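Local atomic coordinates of C. albicans actin interacting protein Aip5 (Candida albicans SC5314, PDB entry 6M4C), a protein that interacts with actin and probably promotes its nucleation with the polarisome complex, a process that enables filamentous growth. Residues A[8-13]-A[69-74]; A[38-43]-A[89-94]. All coordinates share one frame; numbering follows the deposited sequence.

Contact 1. Residues A[8-13]-A[69-74]; sequences ESQPVY and VVRGDD
Gly72 N donates to Pro11 O at 2.7 Å, in an almost straight bond of 176°. It is the first of three backbone bonds between the segments, and lies just past the strand ends. The other two belong to the hydrogen-bonded pair Tyr13 and Val70: Tyr13 N to Val70 O and Val70 N to Tyr13 O are both 2.8 Å. Val12 and Arg71 form the neighbouring non-hydrogen-bonded pair, and their side chains share one face of the sheet.

Before the strand begins, Gln10 adds a side-chain bond. Its OE1 accepts from Arg71 NE at 3.0 Å, at the edge of the guanidinium. Amide and guanidinium lie nearly coplanar, 13° apart. The bend at chi3 of Arg71 (87°) turns NE to this oxygen. NH1 and NH2 go instead to Leu95 O and, weakly, to Thr98 O, so the guanidinium has two good carbonyl partners and a weak third.

On the other face the Tyr13 ring presents its edge to Gly72 O, 3.6 Å from CE2. Gly72 has positive phi and sits in a type II' turn from Arg71 to Asp74, the turn of a beta hairpin.

This pairing lies inside the four-stranded sheet of a thioredoxin-like fold. Strand 43-46 flanks strand 12-16, and strand 74-78 flanks strand 68-71. Val69 packs on Leu31 and Leu35 of helix 22-36, while Arg71 ties the sheet to helix 91-96.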
loop_
_atom_site.group_PDB
_atom_site.type_symbol
_atom_site.label_atom_id
_atom_site.label_comp_id
_atom_site.label_asym_id
_atom_site.label_seq_id
_atom_site.Cartn_x
_atom_site.Cartn_y
_atom_site.Cartn_z
ATOM N N GLU A 8 12.088 -14.861 6.846
ATOM C CA GLU A 8 11.932 -14.728 5.405
ATOM C C GLU A 8 10.440 -14.724 5.046
ATOM O O GLU A 8 10.005 -14.027 4.127
ATOM C CB GLU A 8 12.809 -15.730 4.647
ATOM C CG GLU A 8 14.306 -15.503 4.854
ATOM C CD GLU A 8 15.337 -16.188 3.964
ATOM O OE1 GLU A 8 15.014 -16.532 2.808
ATOM O OE2 GLU A 8 16.483 -16.360 4.427
ATOM N N SER A 9 9.644 -15.444 5.835
ATOM C CA SER A 9 8.236 -15.612 5.534
ATOM C C SER A 9 7.415 -14.413 6.012
ATOM O O SER A 9 6.184 -14.452 5.994
ATOM C CB SER A 9 7.725 -16.880 6.149
ATOM O OG SER A 9 7.239 -16.609 7.460
ATOM N N GLN A 10 8.083 -13.341 6.431
ATOM C CA GLN A 10 7.355 -12.328 7.171
ATOM C C GLN A 10 7.062 -11.129 6.281
ATOM O O GLN A 10 7.854 -10.804 5.406
ATOM C CB GLN A 10 8.137 -11.963 8.422
ATOM C CG GLN A 10 7.555 -12.593 9.667
ATOM C CD GLN A 10 8.267 -12.013 10.861
ATOM O OE1 GLN A 10 9.239 -11.271 10.736
ATOM N NE2 GLN A 10 7.763 -12.332 12.037
ATOM N N PRO A 11 5.905 -10.457 6.468
ATOM C CA PRO A 11 5.494 -9.353 5.605
ATOM C C PRO A 11 6.526 -8.241 5.543
ATOM O O PRO A 11 6.920 -7.710 6.570
ATOM C CB PRO A 11 4.262 -8.802 6.339
ATOM C CG PRO A 11 3.675 -10.014 6.999
ATOM C CD PRO A 11 4.891 -10.778 7.479
ATOM N N VAL A 12 6.954 -7.881 4.336
ATOM C CA VAL A 12 7.823 -6.723 4.192
ATOM C C VAL A 12 7.001 -5.509 3.753
ATOM O O VAL A 12 6.187 -5.599 2.851
ATOM C CB VAL A 12 9.002 -7.002 3.248
ATOM C CG1 VAL A 12 9.791 -5.729 2.982
ATOM C CG2 VAL A 12 9.900 -8.134 3.755
ATOM N N TYR A 13 7.191 -4.372 4.421
ATOM C CA TYR A 13 6.399 -3.202 4.098
ATOM C C TYR A 13 7.345 -2.061 3.809
ATOM O O TYR A 13 8.408 -1.980 4.424
ATOM C CB TYR A 13 5.536 -2.735 5.270
ATOM C CG TYR A 13 4.594 -3.775 5.814
ATOM C CD1 TYR A 13 3.469 -4.162 5.113
ATOM C CD2 TYR A 13 4.838 -4.390 7.027
ATOM C CE1 TYR A 13 2.607 -5.126 5.606
ATOM C CE2 TYR A 13 3.996 -5.369 7.524
ATOM C CZ TYR A 13 2.872 -5.739 6.815
ATOM O OH TYR A 13 2.052 -6.715 7.304
ATOM N N VAL A 69 11.569 0.753 5.360
ATOM C CA VAL A 69 11.173 -0.629 5.226
ATOM C C VAL A 69 10.953 -1.175 6.619
ATOM O O VAL A 69 11.784 -0.952 7.479
ATOM C CB VAL A 69 12.257 -1.458 4.520
ATOM C CG1 VAL A 69 11.935 -2.941 4.600
ATOM C CG2 VAL A 69 12.459 -1.028 3.078
ATOM N N VAL A 70 9.883 -1.948 6.793
ATOM C CA VAL A 70 9.587 -2.604 8.051
ATOM C C VAL A 70 9.288 -4.065 7.750
ATOM O O VAL A 70 8.497 -4.383 6.872
ATOM C CB VAL A 70 8.358 -1.951 8.699
ATOM C CG1 VAL A 70 7.725 -2.811 9.791
ATOM C CG2 VAL A 70 8.639 -0.532 9.152
ATOM N N ARG A 71 9.906 -4.955 8.509
ATOM C CA ARG A 71 9.595 -6.356 8.347
ATOM C C ARG A 71 8.700 -6.764 9.516
ATOM O O ARG A 71 9.089 -6.639 10.670
ATOM C CB ARG A 71 10.874 -7.180 8.172
ATOM C CG ARG A 71 10.582 -8.670 8.170
ATOM C CD ARG A 71 11.691 -9.593 8.609
ATOM N NE ARG A 71 11.752 -9.814 10.046
ATOM C CZ ARG A 71 12.744 -9.373 10.802
ATOM N NH1 ARG A 71 13.722 -8.686 10.237
ATOM N NH2 ARG A 71 12.752 -9.607 12.103
ATOM N N GLY A 72 7.490 -7.235 9.192
ATOM C CA GLY A 72 6.422 -7.468 10.150
ATOM C C GLY A 72 6.244 -6.260 11.056
ATOM O O GLY A 72 5.884 -5.174 10.602
ATOM N N ASP A 73 6.589 -6.458 12.329
ATOM C CA ASP A 73 6.400 -5.419 13.318
ATOM C C ASP A 73 7.666 -4.579 13.458
ATOM O O ASP A 73 7.585 -3.493 14.030
ATOM C CB ASP A 73 5.851 -5.988 14.628
ATOM N N ASP A 74 8.785 -5.028 12.857
ATOM C CA ASP A 74 10.135 -4.596 13.224
ATOM C C ASP A 74 10.795 -3.682 12.183
ATOM O O ASP A 74 11.375 -4.160 11.215
ATOM C CB ASP A 74 11.068 -5.797 13.452
ATOM C CG ASP A 74 10.624 -6.784 14.518
ATOM O OD1 ASP A 74 11.048 -6.618 15.693
ATOM O OD2 ASP A 74 9.875 -7.718 14.169
#

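Contact 2. Residues A[38-43]-A[89-94]; sequences NGIKFE and YRLREL
Arg92 brings its guanidinium up to the carbonyl of Asn38 without making a sound hydrogen bond. NH1 lies close to Asn38 O, but the angle is poor, and the closeness is doubtful at this resolution. Asn38 O meets the guanidinium at its edge, near its plane. Ile40 CG1 lies over one face, 3.8 Å from NH1. The two side chains run past each other in opposite directions. A bend at chi3 (95°) turns the end of Arg92 in this direction. The positive group lies just past the C-terminal end of helix 22-36, and might favourably meet the partial negative charge there.

The rest of the contact is van der Waals packing around one methyl. Leu91 CD2 sits over one face of the Asn38 amide, 3.8 Å from CG and 3.9 Å from ND2. The same methyl is 4.3 Å from Ile40 CD1. With CG anti to N (chi1 174°), the Leu91 chain sets CD2 on the amide. The amide is fixed by ND2, which hydrogen-bonds to Ile34 O and weakly to Asn86 OD1.

Both segments start where a helix stops. Gly39 and Tyr89 have positive phi, and each is the C-prime residue of a Schellman motif. Gly39 ends helix 22-36 and Tyr89 ends helix 79-87. Arg90 then takes the N-cap position of helix 91-96, where Leu94 N bonds back to Arg90 O at 3.0 Å.

The contact thus gathers three helices beside the sheet. Leu91 also packs on Ile34 of helix 22-36 and on Ile82 and Asn86 of helix 79-87. Ile40 reaches Leu95 and Tyr96 of helix 91-96, and Val12 of strand 12-16.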
loop_
_atom_site.group_PDB
_atom_site.type_symbol
_atom_site.label_atom_id
_atom_site.label_comp_id
_atom_site.label_asym_id
_atom_site.label_seq_id
_atom_site.Cartn_x
_atom_site.Cartn_y
_atom_site.Cartn_z
ATOM N N ASN A 38 15.673 -6.989 -5.963
ATOM C CA ASN A 38 16.371 -7.907 -5.089
ATOM C C ASN A 38 15.463 -9.076 -4.758
ATOM O O ASN A 38 15.734 -9.819 -3.808
ATOM C CB ASN A 38 16.754 -7.261 -3.760
ATOM C CG ASN A 38 18.122 -6.613 -3.771
ATOM O OD1 ASN A 38 19.113 -7.203 -3.318
ATOM N ND2 ASN A 38 18.172 -5.386 -4.266
ATOM N N GLY A 39 14.380 -9.195 -5.530
ATOM C CA GLY A 39 13.478 -10.322 -5.362
ATOM C C GLY A 39 12.543 -10.202 -4.156
ATOM O O GLY A 39 11.916 -11.192 -3.760
ATOM N N ILE A 40 12.409 -8.992 -3.588
ATOM C CA ILE A 40 11.758 -8.896 -2.289
ATOM C C ILE A 40 10.356 -8.354 -2.529
ATOM O O ILE A 40 10.221 -7.252 -3.041
ATOM C CB ILE A 40 12.604 -8.068 -1.275
ATOM C CG1 ILE A 40 13.918 -8.766 -0.914
ATOM C CG2 ILE A 40 11.843 -7.731 0.005
ATOM C CD1 ILE A 40 14.905 -7.822 -0.292
ATOM N N LYS A 41 9.330 -9.163 -2.230
ATOM C CA LYS A 41 7.948 -8.707 -2.374
ATOM C C LYS A 41 7.644 -7.754 -1.215
ATOM O O LYS A 41 8.261 -7.869 -0.163
ATOM C CB LYS A 41 6.964 -9.885 -2.557
ATOM N N PHE A 42 6.689 -6.828 -1.404
ATOM C CA PHE A 42 6.343 -5.858 -0.369
ATOM C C PHE A 42 4.965 -5.207 -0.570
ATOM O O PHE A 42 4.476 -5.076 -1.684
ATOM C CB PHE A 42 7.446 -4.804 -0.310
ATOM C CG PHE A 42 7.424 -3.830 -1.452
ATOM C CD1 PHE A 42 6.658 -2.682 -1.381
ATOM C CD2 PHE A 42 8.176 -4.050 -2.593
ATOM C CE1 PHE A 42 6.658 -1.761 -2.422
ATOM C CE2 PHE A 42 8.155 -3.138 -3.643
ATOM C CZ PHE A 42 7.386 -1.997 -3.562
ATOM N N GLU A 43 4.330 -4.782 0.530
ATOM C CA GLU A 43 3.122 -3.971 0.479
ATOM C C GLU A 43 3.442 -2.615 1.097
ATOM O O GLU A 43 4.223 -2.557 2.043
ATOM C CB GLU A 43 1.981 -4.582 1.294
ATOM C CG GLU A 43 1.407 -5.895 0.797
ATOM C CD GLU A 43 0.404 -6.538 1.751
ATOM O OE1 GLU A 43 -0.334 -5.784 2.424
ATOM O OE2 GLU A 43 0.350 -7.792 1.824
ATOM N N TYR A 89 25.996 -4.242 -0.222
ATOM C CA TYR A 89 25.579 -5.620 -0.444
ATOM C C TYR A 89 25.240 -6.299 0.880
ATOM O O TYR A 89 25.705 -7.407 1.144
ATOM C CB TYR A 89 26.641 -6.430 -1.203
ATOM C CG TYR A 89 26.901 -5.971 -2.617
ATOM C CD1 TYR A 89 25.896 -5.949 -3.573
ATOM C CD2 TYR A 89 28.173 -5.607 -3.032
ATOM C CE1 TYR A 89 26.141 -5.587 -4.893
ATOM C CE2 TYR A 89 28.436 -5.220 -4.341
ATOM C CZ TYR A 89 27.415 -5.200 -5.278
ATOM O OH TYR A 89 27.682 -4.794 -6.558
ATOM N N ARG A 90 24.397 -5.650 1.688
ATOM C CA ARG A 90 24.083 -6.170 3.012
ATOM C C ARG A 90 22.571 -6.171 3.267
ATOM O O ARG A 90 22.145 -6.318 4.414
ATOM C CB ARG A 90 24.827 -5.349 4.075
ATOM C CG ARG A 90 25.653 -6.192 5.035
ATOM C CD ARG A 90 27.057 -6.275 4.471
ATOM N NE ARG A 90 27.938 -7.361 4.864
ATOM C CZ ARG A 90 28.998 -7.733 4.150
ATOM N NH1 ARG A 90 29.276 -7.133 3.003
ATOM N NH2 ARG A 90 29.774 -8.710 4.581
ATOM N N LEU A 91 21.767 -6.044 2.196
ATOM C CA LEU A 91 20.353 -5.718 2.320
ATOM C C LEU A 91 19.585 -6.851 2.987
ATOM O O LEU A 91 18.753 -6.594 3.855
ATOM C CB LEU A 91 19.761 -5.354 0.961
ATOM C CG LEU A 91 18.252 -5.129 0.938
ATOM C CD1 LEU A 91 17.831 -4.057 1.945
ATOM C CD2 LEU A 91 17.815 -4.724 -0.457
ATOM N N ARG A 92 19.894 -8.092 2.608
ATOM C CA ARG A 92 19.099 -9.225 3.050
ATOM C C ARG A 92 19.437 -9.540 4.503
ATOM O O ARG A 92 18.614 -10.097 5.234
ATOM C CB ARG A 92 19.215 -10.394 2.066
ATOM C CG ARG A 92 18.382 -10.206 0.804
ATOM C CD ARG A 92 18.406 -11.354 -0.185
ATOM N NE ARG A 92 17.285 -12.262 -0.016
ATOM C CZ ARG A 92 16.257 -12.369 -0.860
ATOM N NH1 ARG A 92 16.201 -11.607 -1.946
ATOM N NH2 ARG A 92 15.292 -13.244 -0.608
ATOM N N GLU A 93 20.649 -9.126 4.899
ATOM C CA GLU A 93 21.126 -9.202 6.269
ATOM C C GLU A 93 20.366 -8.210 7.154
ATOM O O GLU A 93 19.725 -8.685 8.103
ATOM C CB GLU A 93 22.643 -9.033 6.309
ATOM C CG GLU A 93 23.235 -9.298 7.678
ATOM C CD GLU A 93 24.744 -9.197 7.742
ATOM O OE1 GLU A 93 25.278 -8.122 7.376
ATOM O OE2 GLU A 93 25.384 -10.205 8.138
ATOM N N LEU A 94 20.395 -6.879 6.843
ATOM C CA LEU A 94 19.576 -5.944 7.633
ATOM C C LEU A 94 18.162 -6.493 7.686
ATOM O O LEU A 94 17.582 -6.538 8.768
ATOM C CB LEU A 94 19.574 -4.457 7.221
#

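From the N terminus the segments follow in the order 8-13, 38-43, 69-74 and 89-94, so the two contacts cross. Contact 1 closes a 55-residue loop that holds helices 22-36 and 51-60 and strand 43-46. Contact 2 starts within that loop, before strand 43-46, and closes a 45-residue loop of its own at helix 91-96. The first ties strands 12-16 and 68-71 inside the sheet. The second ties the end of helix 22-36 to the C-terminal helix. They touch where segment 38-43 enters the sheet. There Val12 O and Glu43 N lie 3.1 Å apart, a probable hydrogen bond between parallel strands.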